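Local coordinates for protein endo-pectate lyase (Erwinia chrysanthemi, PDB 3B4N) that probably cleaves pectate and methyl-esterified pectins within the chain by calcium-dependent elimination, using a right-handed parallel beta-helix, at residues 55-60 and 84-88; 223-229 and 248-254; 276-280 and 306-310. One frame throughout, in Å; residues are numbered along the deposited sequence.

Interaction 1 of 3, residues 55-60 and 84-88. With EDO (1,2-ethanediol), chain H.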
loop_
_atom_site.group_PDB
_atom_site.type_symbol
_atom_site.label_atom_id
_atom_site.label_comp_id
_atom_site.label_asym_id
_atom_site.label_seq_id
_atom_site.Cartn_x
_atom_site.Cartn_y
_atom_site.Cartn_z
ATOM N N SER A 55 1.497 -19.515 -22.086
ATOM C CA SER A 55 2.725 -19.257 -21.339
ATOM C C SER A 55 3.942 -18.900 -22.192
ATOM O O SER A 55 5.001 -18.549 -21.657
ATOM C CB SER A 55 3.061 -20.480 -20.484
ATOM O OG SER A 55 3.364 -21.597 -21.310
ATOM N N ASN A 56 3.801 -18.986 -23.511
ATOM C CA ASN A 56 4.911 -18.699 -24.420
ATOM C C ASN A 56 5.250 -17.214 -24.457
ATOM O O ASN A 56 4.499 -16.411 -25.009
ATOM C CB ASN A 56 4.566 -19.201 -25.832
ATOM C CG ASN A 56 5.756 -19.167 -26.789
ATOM O OD1 ASN A 56 5.677 -19.680 -27.910
ATOM N ND2 ASN A 56 6.855 -18.566 -26.358
ATOM N N PRO A 57 6.403 -16.832 -23.882
ATOM C CA PRO A 57 6.776 -15.415 -23.887
ATOM C C PRO A 57 6.939 -14.843 -25.289
ATOM O O PRO A 57 6.725 -13.655 -25.519
ATOM C CB PRO A 57 8.081 -15.392 -23.092
ATOM C CG PRO A 57 8.682 -16.760 -23.394
ATOM C CD PRO A 57 7.473 -17.670 -23.304
ATOM N N ASP A 58 7.299 -15.693 -26.244
ATOM C CA ASP A 58 7.487 -15.208 -27.600
ATOM C C ASP A 58 6.183 -14.726 -28.243
ATOM O O ASP A 58 6.214 -13.997 -29.233
ATOM C CB ASP A 58 8.111 -16.302 -28.469
ATOM C CG ASP A 58 9.557 -16.591 -28.112
ATOM O OD1 ASP A 58 10.183 -17.388 -28.838
ATOM O OD2 ASP A 58 10.078 -16.039 -27.122
ATOM N N LEU A 59 5.050 -15.132 -27.675
ATOM C CA LEU A 59 3.747 -14.743 -28.205
ATOM C C LEU A 59 3.076 -13.623 -27.419
ATOM O O LEU A 59 1.971 -13.206 -27.760
ATOM C CB LEU A 59 2.812 -15.952 -28.235
ATOM C CG LEU A 59 3.258 -17.102 -29.141
ATOM C CD1 LEU A 59 2.243 -18.231 -29.054
ATOM C CD2 LEU A 59 3.392 -16.600 -30.574
ATOM N N ARG A 60 3.734 -13.132 -26.375
ATOM C CA ARG A 60 3.139 -12.070 -25.578
ATOM C C ARG A 60 3.060 -10.791 -26.389
ATOM O O ARG A 60 3.884 -10.542 -27.278
ATOM C CB ARG A 60 3.951 -11.832 -24.301
ATOM C CG ARG A 60 5.285 -11.138 -24.528
ATOM C CD ARG A 60 6.196 -11.297 -23.315
ATOM N NE ARG A 60 7.569 -10.915 -23.632
ATOM C CZ ARG A 60 8.626 -11.287 -22.917
ATOM N NH1 ARG A 60 8.469 -12.044 -21.837
ATOM N NH2 ARG A 60 9.846 -10.929 -23.304
ATOM N N TYR A 84 -4.616 -16.035 -18.555
ATOM C CA TYR A 84 -3.654 -15.063 -19.053
ATOM C C TYR A 84 -2.316 -15.129 -18.343
ATOM O O TYR A 84 -2.227 -15.514 -17.178
ATOM C CB TYR A 84 -4.206 -13.641 -18.914
ATOM C CG TYR A 84 -5.461 -13.407 -19.714
ATOM C CD1 TYR A 84 -6.708 -13.730 -19.193
ATOM C CD2 TYR A 84 -5.396 -12.887 -21.005
ATOM C CE1 TYR A 84 -7.865 -13.539 -19.940
ATOM C CE2 TYR A 84 -6.550 -12.695 -21.763
ATOM C CZ TYR A 84 -7.777 -13.023 -21.219
ATOM O OH TYR A 84 -8.921 -12.828 -21.955
ATOM N N TRP A 85 -1.278 -14.758 -19.082
ATOM C CA TRP A 85 0.080 -14.678 -18.565
ATOM C C TRP A 85 0.492 -13.229 -18.781
ATOM O O TRP A 85 0.171 -12.618 -19.818
ATOM C CB TRP A 85 1.036 -15.594 -19.334
ATOM C CG TRP A 85 1.017 -17.013 -18.874
ATOM C CD1 TRP A 85 1.942 -17.634 -18.085
ATOM C CD2 TRP A 85 -0.002 -17.977 -19.139
ATOM N NE1 TRP A 85 1.559 -18.929 -17.838
ATOM C CE2 TRP A 85 0.368 -19.168 -18.473
ATOM C CE3 TRP A 85 -1.192 -17.952 -19.875
ATOM C CZ2 TRP A 85 -0.413 -20.326 -18.519
ATOM C CZ3 TRP A 85 -1.973 -19.106 -19.922
ATOM C CH2 TRP A 85 -1.574 -20.278 -19.244
ATOM N N TYR A 86 1.185 -12.680 -17.790
ATOM C CA TYR A 86 1.666 -11.308 -17.839
ATOM C C TYR A 86 3.154 -11.219 -17.551
ATOM O O TYR A 86 3.710 -12.035 -16.830
ATOM C CB TYR A 86 0.961 -10.456 -16.784
ATOM C CG TYR A 86 -0.518 -10.265 -16.980
ATOM C CD1 TYR A 86 -1.013 -9.183 -17.705
ATOM C CD2 TYR A 86 -1.426 -11.138 -16.389
ATOM C CE1 TYR A 86 -2.395 -8.971 -17.826
ATOM C CE2 TYR A 86 -2.791 -10.942 -16.504
ATOM C CZ TYR A 86 -3.269 -9.860 -17.218
ATOM O OH TYR A 86 -4.623 -9.666 -17.329
ATOM N N TRP A 87 3.777 -10.201 -18.135
ATOM C CA TRP A 87 5.191 -9.887 -17.919
ATOM C C TRP A 87 5.267 -8.368 -17.904
ATOM O O TRP A 87 4.479 -7.690 -18.561
ATOM C CB TRP A 87 6.085 -10.333 -19.080
ATOM C CG TRP A 87 6.250 -11.792 -19.267
ATOM C CD1 TRP A 87 7.297 -12.564 -18.847
ATOM C CD2 TRP A 87 5.366 -12.661 -19.973
ATOM N NE1 TRP A 87 7.120 -13.862 -19.259
ATOM C CE2 TRP A 87 5.942 -13.949 -19.953
ATOM C CE3 TRP A 87 4.136 -12.475 -20.623
ATOM C CZ2 TRP A 87 5.333 -15.050 -20.563
ATOM C CZ3 TRP A 87 3.528 -13.572 -21.232
ATOM C CH2 TRP A 87 4.131 -14.843 -21.195
ATOM N N VAL A 88 6.215 -7.830 -17.152
ATOM C CA VAL A 88 6.437 -6.393 -17.133
ATOM C C VAL A 88 7.889 -6.177 -17.551
ATOM O O VAL A 88 8.811 -6.805 -17.022
ATOM C CB VAL A 88 6.184 -5.771 -15.743
ATOM C CG1 VAL A 88 6.739 -4.346 -15.701
ATOM C CG2 VAL A 88 4.688 -5.747 -15.461
HETATM C C1 EDO H . 7.782 -9.400 -26.478
HETATM O O1 EDO H . 8.770 -8.278 -26.826
HETATM C C2 EDO H . 8.106 -10.769 -27.104
HETATM O O2 EDO H . 9.449 -11.287 -26.483
#
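Arg60 NH1 sits over one face of the Trp87 indole, 3.2 Å above its plane and toward the rim, nearest to CD1. The guanidinium makes a cation-pi contact there, CZ lying 4.4 Å from the centroid of the five-membered ring of Trp87. Its plane is 70° from that of the ring, so it presents an edge and does not stack flat. The side chain travels across the indole: CB and CD of Arg60 pack on CE3 of Trp87 at the six-membered end, and the chain, extended from CG to NE, carries NH1 on to the pyrrole end. Arg60 NH2 gives a weak hydrogen bond to O2 of an ethanediol, probably from the crystallisation liquor. Pro57 CB adds an apolar touch on Trp87 CZ2 at 3.8 Å, while Ser55 O lies at the indole edge. Ser55 CA stands 3.5 Å above the five-membered ring of Trp85, a CH-pi contact almost on the ring normal. The 55-60 loop, which joins strands 44-52 and 61-66 of the N-terminal antiparallel sheet, is thus laid over tryptophans of strand 85-92. With Arg60 NH1 and Trp87 NE1 both donors, the pair is not hydrogen-bonded, and the attraction is probably cation-pi and dispersive.

Interaction 2 of 3, residues 223-229 and 248-254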
loop_
_atom_site.group_PDB
_atom_site.type_symbol
_atom_site.label_atom_id
_atom_site.label_comp_id
_atom_site.label_asym_id
_atom_site.label_seq_id
_atom_site.Cartn_x
_atom_site.Cartn_y
_atom_site.Cartn_z
ATOM N N ASP A 223 -10.878 -0.553 8.500
ATOM C CA ASP A 223 -10.411 0.600 9.249
ATOM C C ASP A 223 -9.180 1.135 8.522
ATOM O O ASP A 223 -9.182 1.231 7.299
ATOM C CB ASP A 223 -10.083 0.182 10.688
ATOM C CG ASP A 223 -9.978 1.364 11.648
ATOM O OD1 ASP A 223 -10.001 2.533 11.205
ATOM O OD2 ASP A 223 -9.863 1.110 12.868
ATOM N N LYS A 224 -8.120 1.461 9.246
ATOM C CA LYS A 224 -6.949 2.015 8.580
ATOM C C LYS A 224 -6.049 1.004 7.887
ATOM O O LYS A 224 -5.981 -0.164 8.262
ATOM C CB LYS A 224 -6.117 2.847 9.570
ATOM C CG LYS A 224 -5.224 2.055 10.514
ATOM C CD LYS A 224 -6.007 1.151 11.456
ATOM C CE LYS A 224 -5.077 0.557 12.510
ATOM N NZ LYS A 224 -5.721 -0.547 13.282
ATOM N N VAL A 225 -5.367 1.479 6.851
ATOM C CA VAL A 225 -4.414 0.668 6.109
ATOM C C VAL A 225 -3.054 0.852 6.785
ATOM O O VAL A 225 -2.399 -0.130 7.170
ATOM C CB VAL A 225 -4.329 1.123 4.638
ATOM C CG1 VAL A 225 -3.243 0.357 3.910
ATOM C CG2 VAL A 225 -5.678 0.878 3.955
ATOM N N LEU A 226 -2.655 2.110 6.952
ATOM C CA LEU A 226 -1.379 2.442 7.574
ATOM C C LEU A 226 -1.581 3.100 8.940
ATOM O O LEU A 226 -2.241 4.140 9.060
ATOM C CB LEU A 226 -0.574 3.373 6.645
ATOM C CG LEU A 226 -0.401 2.864 5.205
ATOM C CD1 LEU A 226 0.249 3.941 4.330
ATOM C CD2 LEU A 226 0.432 1.597 5.197
ATOM N N GLN A 227 -1.026 2.466 9.973
ATOM C CA GLN A 227 -1.107 2.978 11.340
ATOM C C GLN A 227 0.239 3.629 11.649
ATOM O O GLN A 227 1.283 3.086 11.303
ATOM C CB GLN A 227 -1.380 1.825 12.310
ATOM C CG GLN A 227 -1.433 2.216 13.786
ATOM C CD GLN A 227 -2.566 3.173 14.113
ATOM O OE1 GLN A 227 -3.572 3.242 13.406
ATOM N NE2 GLN A 227 -2.411 3.907 15.209
ATOM N N HIS A 228 0.216 4.782 12.297
ATOM C CA HIS A 228 1.453 5.510 12.573
ATOM C C HIS A 228 1.482 5.910 14.044
ATOM O O HIS A 228 0.687 6.753 14.490
ATOM C CB HIS A 228 1.479 6.722 11.628
ATOM C CG HIS A 228 2.788 7.438 11.554
ATOM N ND1 HIS A 228 3.152 8.169 10.442
ATOM C CD2 HIS A 228 3.771 7.627 12.468
ATOM C CE1 HIS A 228 4.301 8.779 10.679
ATOM N NE2 HIS A 228 4.697 8.467 11.900
ATOM N N ASN A 229 2.401 5.286 14.784
ATOM C CA ASN A 229 2.541 5.488 16.230
ATOM C C ASN A 229 3.764 6.264 16.692
ATOM O O ASN A 229 3.709 6.960 17.706
ATOM C CB ASN A 229 2.583 4.134 16.946
ATOM C CG ASN A 229 1.376 3.270 16.660
ATOM O OD1 ASN A 229 1.499 2.053 16.510
ATOM N ND2 ASN A 229 0.204 3.882 16.598
ATOM N N GLY A 248 -11.351 1.800 5.223
ATOM C CA GLY A 248 -11.712 2.812 6.201
ATOM C C GLY A 248 -10.937 4.073 5.852
ATOM O O GLY A 248 -11.518 5.088 5.475
ATOM N N LYS A 249 -9.617 4.017 5.993
ATOM C CA LYS A 249 -8.774 5.152 5.638
ATOM C C LYS A 249 -7.380 4.667 5.288
ATOM O O LYS A 249 -6.981 3.567 5.665
ATOM C CB LYS A 249 -8.719 6.190 6.766
ATOM C CG LYS A 249 -8.236 5.685 8.091
ATOM C CD LYS A 249 -8.075 6.845 9.093
ATOM C CE LYS A 249 -9.397 7.542 9.411
ATOM N NZ LYS A 249 -10.360 6.669 10.148
ATOM N N LEU A 250 -6.645 5.480 4.541
ATOM C CA LEU A 250 -5.297 5.108 4.141
ATOM C C LEU A 250 -4.295 5.232 5.275
ATOM O O LEU A 250 -3.499 4.321 5.502
ATOM C CB LEU A 250 -4.839 5.983 2.971
ATOM C CG LEU A 250 -3.372 5.863 2.536
ATOM C CD1 LEU A 250 -3.061 4.445 2.054
ATOM C CD2 LEU A 250 -3.102 6.884 1.444
ATOM N N TRP A 251 -4.347 6.340 6.004
ATOM C CA TRP A 251 -3.374 6.586 7.066
ATOM C C TRP A 251 -3.977 7.336 8.224
ATOM O O TRP A 251 -4.770 8.264 8.038
ATOM C CB TRP A 251 -2.214 7.401 6.481
ATOM C CG TRP A 251 -1.191 7.913 7.456
ATOM C CD1 TRP A 251 -0.011 7.307 7.810
ATOM C CD2 TRP A 251 -1.189 9.194 8.094
ATOM N NE1 TRP A 251 0.727 8.146 8.617
ATOM C CE2 TRP A 251 0.028 9.310 8.805
ATOM C CE3 TRP A 251 -2.098 10.261 8.126
ATOM C CZ2 TRP A 251 0.361 10.453 9.540
ATOM C CZ3 TRP A 251 -1.765 11.398 8.860
ATOM C CH2 TRP A 251 -0.545 11.483 9.556
ATOM N N ARG A 252 -3.603 6.921 9.427
ATOM C CA ARG A 252 -4.069 7.584 10.629
ATOM C C ARG A 252 -2.936 7.783 11.620
ATOM O O ARG A 252 -2.223 6.839 11.976
ATOM C CB ARG A 252 -5.176 6.773 11.306
ATOM C CG ARG A 252 -5.787 7.441 12.545
ATOM C CD ARG A 252 -6.404 8.808 12.220
ATOM N NE ARG A 252 -7.350 9.254 13.249
ATOM C CZ ARG A 252 -7.114 10.207 14.148
ATOM N NH1 ARG A 252 -8.051 10.532 15.037
ATOM N NH2 ARG A 252 -5.953 10.847 14.159
ATOM N N SER A 253 -2.746 9.028 12.031
ATOM C CA SER A 253 -1.776 9.335 13.070
ATOM C C SER A 253 -2.550 8.867 14.302
ATOM O O SER A 253 -3.684 9.283 14.508
ATOM C CB SER A 253 -1.549 10.837 13.155
ATOM O OG SER A 253 -0.807 11.156 14.318
ATOM N N CYS A 254 -1.962 7.998 15.116
ATOM C CA CYS A 254 -2.681 7.482 16.275
ATOM C C CYS A 254 -3.454 8.555 17.040
ATOM O O CYS A 254 -2.876 9.519 17.530
ATOM C CB CYS A 254 -1.716 6.783 17.214
ATOM S SG CYS A 254 -2.598 5.718 18.390
HETATM O O HOH W 1 -8.344 4.756 11.948
#
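With CG anti to the backbone N in both His228 (chi1 -168°) and Trp251 (chi1 172°), imidazole and indole, already on one face of the sheet, are turned so that their rims meet. These are successive coils of the right-handed parallel beta-helix, and the pair lies on the face shared with Leu226 and Ser253. Trp251 NE1 donates to His228 ND1 at 3.0 Å, with an N-H...N angle of 153°; the bond lies close to both ring planes although the rings themselves are turned steeply against each other. Since His228 NE2 is also bonded, to Ser233 OG, both ring nitrogens are held and the rotation of the imidazole is fixed. Leu226 and Leu250 run side by side, their CD1 atoms 4.0 Å apart. The parallel backbones are joined by alternating bonds, among them Leu226 N to Leu250 O at 2.8 Å, Arg252 N to Leu226 O and Cys254 N to His228 O at 3.0 Å. On the other face, Lys224 CB touches Lys249 CG at 3.8 Å, but the two lysines then part: Lys224 bends at chi2 and its NZ bonds Asp195, a zinc ligand, whereas Lys249 curls at chi3 and chi4. Gly248 fits close against Asp223, whose O accepts from Lys249 N and weakly from Gly248 N. Asp223 OD1 and Lys249 NZ are joined through one water, which donates to OD1 at 2.9 Å and accepts a weak bond from NZ at 3.3 Å.

Interaction 3 of 3, residues 276-280 and 306-310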
loop_
_atom_site.group_PDB
_atom_site.type_symbol
_atom_site.label_atom_id
_atom_site.label_comp_id
_atom_site.label_asym_id
_atom_site.label_seq_id
_atom_site.Cartn_x
_atom_site.Cartn_y
_atom_site.Cartn_z
ATOM N N THR A 276 -13.910 1.773 -2.662
ATOM C CA THR A 276 -14.460 2.831 -1.827
ATOM C C THR A 276 -13.618 3.001 -0.577
ATOM O O THR A 276 -12.926 2.080 -0.146
ATOM C CB THR A 276 -15.904 2.533 -1.407
ATOM O OG1 THR A 276 -15.942 1.328 -0.634
ATOM C CG2 THR A 276 -16.783 2.382 -2.631
ATOM N N ILE A 277 -13.677 4.190 0.005
ATOM C CA ILE A 277 -12.911 4.472 1.207
ATOM C C ILE A 277 -13.644 5.563 1.975
ATOM O O ILE A 277 -14.264 6.437 1.376
ATOM C CB ILE A 277 -11.472 4.902 0.829
ATOM C CG1 ILE A 277 -10.585 4.900 2.074
ATOM C CG2 ILE A 277 -11.484 6.255 0.138
ATOM C CD1 ILE A 277 -9.116 4.804 1.751
ATOM N N ASP A 278 -13.601 5.504 3.301
ATOM C CA ASP A 278 -14.298 6.508 4.093
ATOM C C ASP A 278 -13.608 7.866 4.107
ATOM O O ASP A 278 -14.275 8.899 4.065
ATOM C CB ASP A 278 -14.519 5.997 5.517
ATOM C CG ASP A 278 -15.413 4.773 5.560
ATOM O OD1 ASP A 278 -16.424 4.744 4.829
ATOM O OD2 ASP A 278 -15.117 3.838 6.329
ATOM N N SER A 279 -12.278 7.859 4.175
ATOM C CA SER A 279 -11.470 9.076 4.163
ATOM C C SER A 279 -10.043 8.654 3.860
ATOM O O SER A 279 -9.723 7.470 3.916
ATOM C CB SER A 279 -11.531 9.810 5.508
ATOM O OG SER A 279 -11.049 9.004 6.561
ATOM N N ILE A 280 -9.182 9.608 3.540
ATOM C CA ILE A 280 -7.811 9.262 3.213
ATOM C C ILE A 280 -6.841 9.367 4.392
ATOM O O ILE A 280 -6.217 8.372 4.768
ATOM C CB ILE A 280 -7.301 10.131 2.030
ATOM C CG1 ILE A 280 -8.184 9.904 0.799
ATOM C CG2 ILE A 280 -5.856 9.783 1.701
ATOM C CD1 ILE A 280 -8.171 8.477 0.277
ATOM N N PRO A 306 -14.638 10.687 -1.394
ATOM C CA PRO A 306 -14.557 10.802 0.064
ATOM C C PRO A 306 -13.729 11.993 0.516
ATOM O O PRO A 306 -13.008 12.593 -0.273
ATOM C CB PRO A 306 -13.868 9.505 0.448
ATOM C CG PRO A 306 -12.813 9.413 -0.629
ATOM C CD PRO A 306 -13.575 9.803 -1.906
ATOM N N PRO A 307 -13.857 12.378 1.796
ATOM C CA PRO A 307 -13.057 13.499 2.287
ATOM C C PRO A 307 -11.613 12.988 2.237
ATOM O O PRO A 307 -11.364 11.798 2.464
ATOM C CB PRO A 307 -13.576 13.706 3.713
ATOM C CG PRO A 307 -14.199 12.404 4.077
ATOM C CD PRO A 307 -14.832 11.927 2.802
ATOM N N VAL A 308 -10.667 13.861 1.923
ATOM C CA VAL A 308 -9.278 13.431 1.819
ATOM C C VAL A 308 -8.537 13.611 3.141
ATOM O O VAL A 308 -8.312 12.635 3.858
ATOM C CB VAL A 308 -8.592 14.171 0.644
ATOM C CG1 VAL A 308 -7.126 13.782 0.537
ATOM C CG2 VAL A 308 -9.323 13.811 -0.651
ATOM N N CYS A 309 -8.190 14.840 3.493
ATOM C CA CYS A 309 -7.477 15.074 4.748
ATOM C C CYS A 309 -8.424 15.630 5.793
ATOM O O CYS A 309 -9.105 16.624 5.557
ATOM C CB CYS A 309 -6.330 16.055 4.521
ATOM S SG CYS A 309 -5.180 16.308 5.917
ATOM N N GLU A 310 -8.480 14.980 6.948
ATOM C CA GLU A 310 -9.341 15.444 8.027
ATOM C C GLU A 310 -8.490 15.753 9.241
ATOM O O GLU A 310 -7.537 15.027 9.547
ATOM C CB GLU A 310 -10.392 14.388 8.381
ATOM C CG GLU A 310 -11.360 14.092 7.238
ATOM C CD GLU A 310 -12.411 13.069 7.602
ATOM O OE1 GLU A 310 -12.056 12.026 8.185
ATOM O OE2 GLU A 310 -13.599 13.309 7.299
HETATM O O HOH W 2 -9.611 10.896 8.100
#
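Ile280 leans on Val308 from its first carbon: CB lies 3.3 Å from Val308 O, and CG1, set anti to the carbonyl carbon (chi1 -60°), packs on Val308 CA at 3.8 Å and close to its CG1. The two side chains run alongside each other, pointing the same way. Farther out the isoleucine joins Leu250 of the preceding coil and Leu296 and Ile298 of strand 290-298 in the interior of the beta-helix. Its backbone N is shared between two carbonyls, both by weak bonds: Val308 O at 3.2 Å and Pro307 O at 3.3 Å. Pro307 O is also approached by Ser279 CA in a CA-H...O contact. Upstream, Pro306, which follows a cis peptide, sets its CB against Ile277 O and its CG against Ile277 CG2 at 3.5 Å, while Pro307 CD rests on Asp278 O. On the side of Ser279, a water spans the two chains, 2.8 Å from Ser279 OG and donating to Glu310 OE1 at 2.7 Å; the other carboxylate oxygen, OE2, has a long, weak ion pair with Lys324. Beyond the contact, Val308 N is hydrogen-bonded to Glu327 OE2, and Cys309 is tied to Cys334 by a disulfide. Here strand 276-284 receives the chain that enters strand 309-313, the next parallel neighbour in the sheet. Neither proline has an N-H to give and that of Val308 goes to Glu327, so backbone bonding between the segments is limited to the weak, forked bond of Ile280 N; apolar packing and a CA-H...O contact probably carry much of the join.

In the fold
Interactions 2 and 3 are partly buried and belong to one sheet of the beta-helix: strands 246-253 and 276-284 are neighbours, and Trp251 N probably bonds Ile280 O, as Ser279 N does Gly248 O. Their centres are 11 Å apart. Interaction 2 is regular coil pairing, rich in backbone bonds and near the metal sites; interaction 3, two coils farther along the same sheet, is sparser, with two weak backbone bonds, proline packing and a water bridge between side chains. Interaction 1 lies on the surface of the separate N-terminal sheet, its centre about 37 Å from that of interaction 2 and on the opposite side of the chain's centre; there aromatic faces, not backbone hydrogen bonds, join loop to strand.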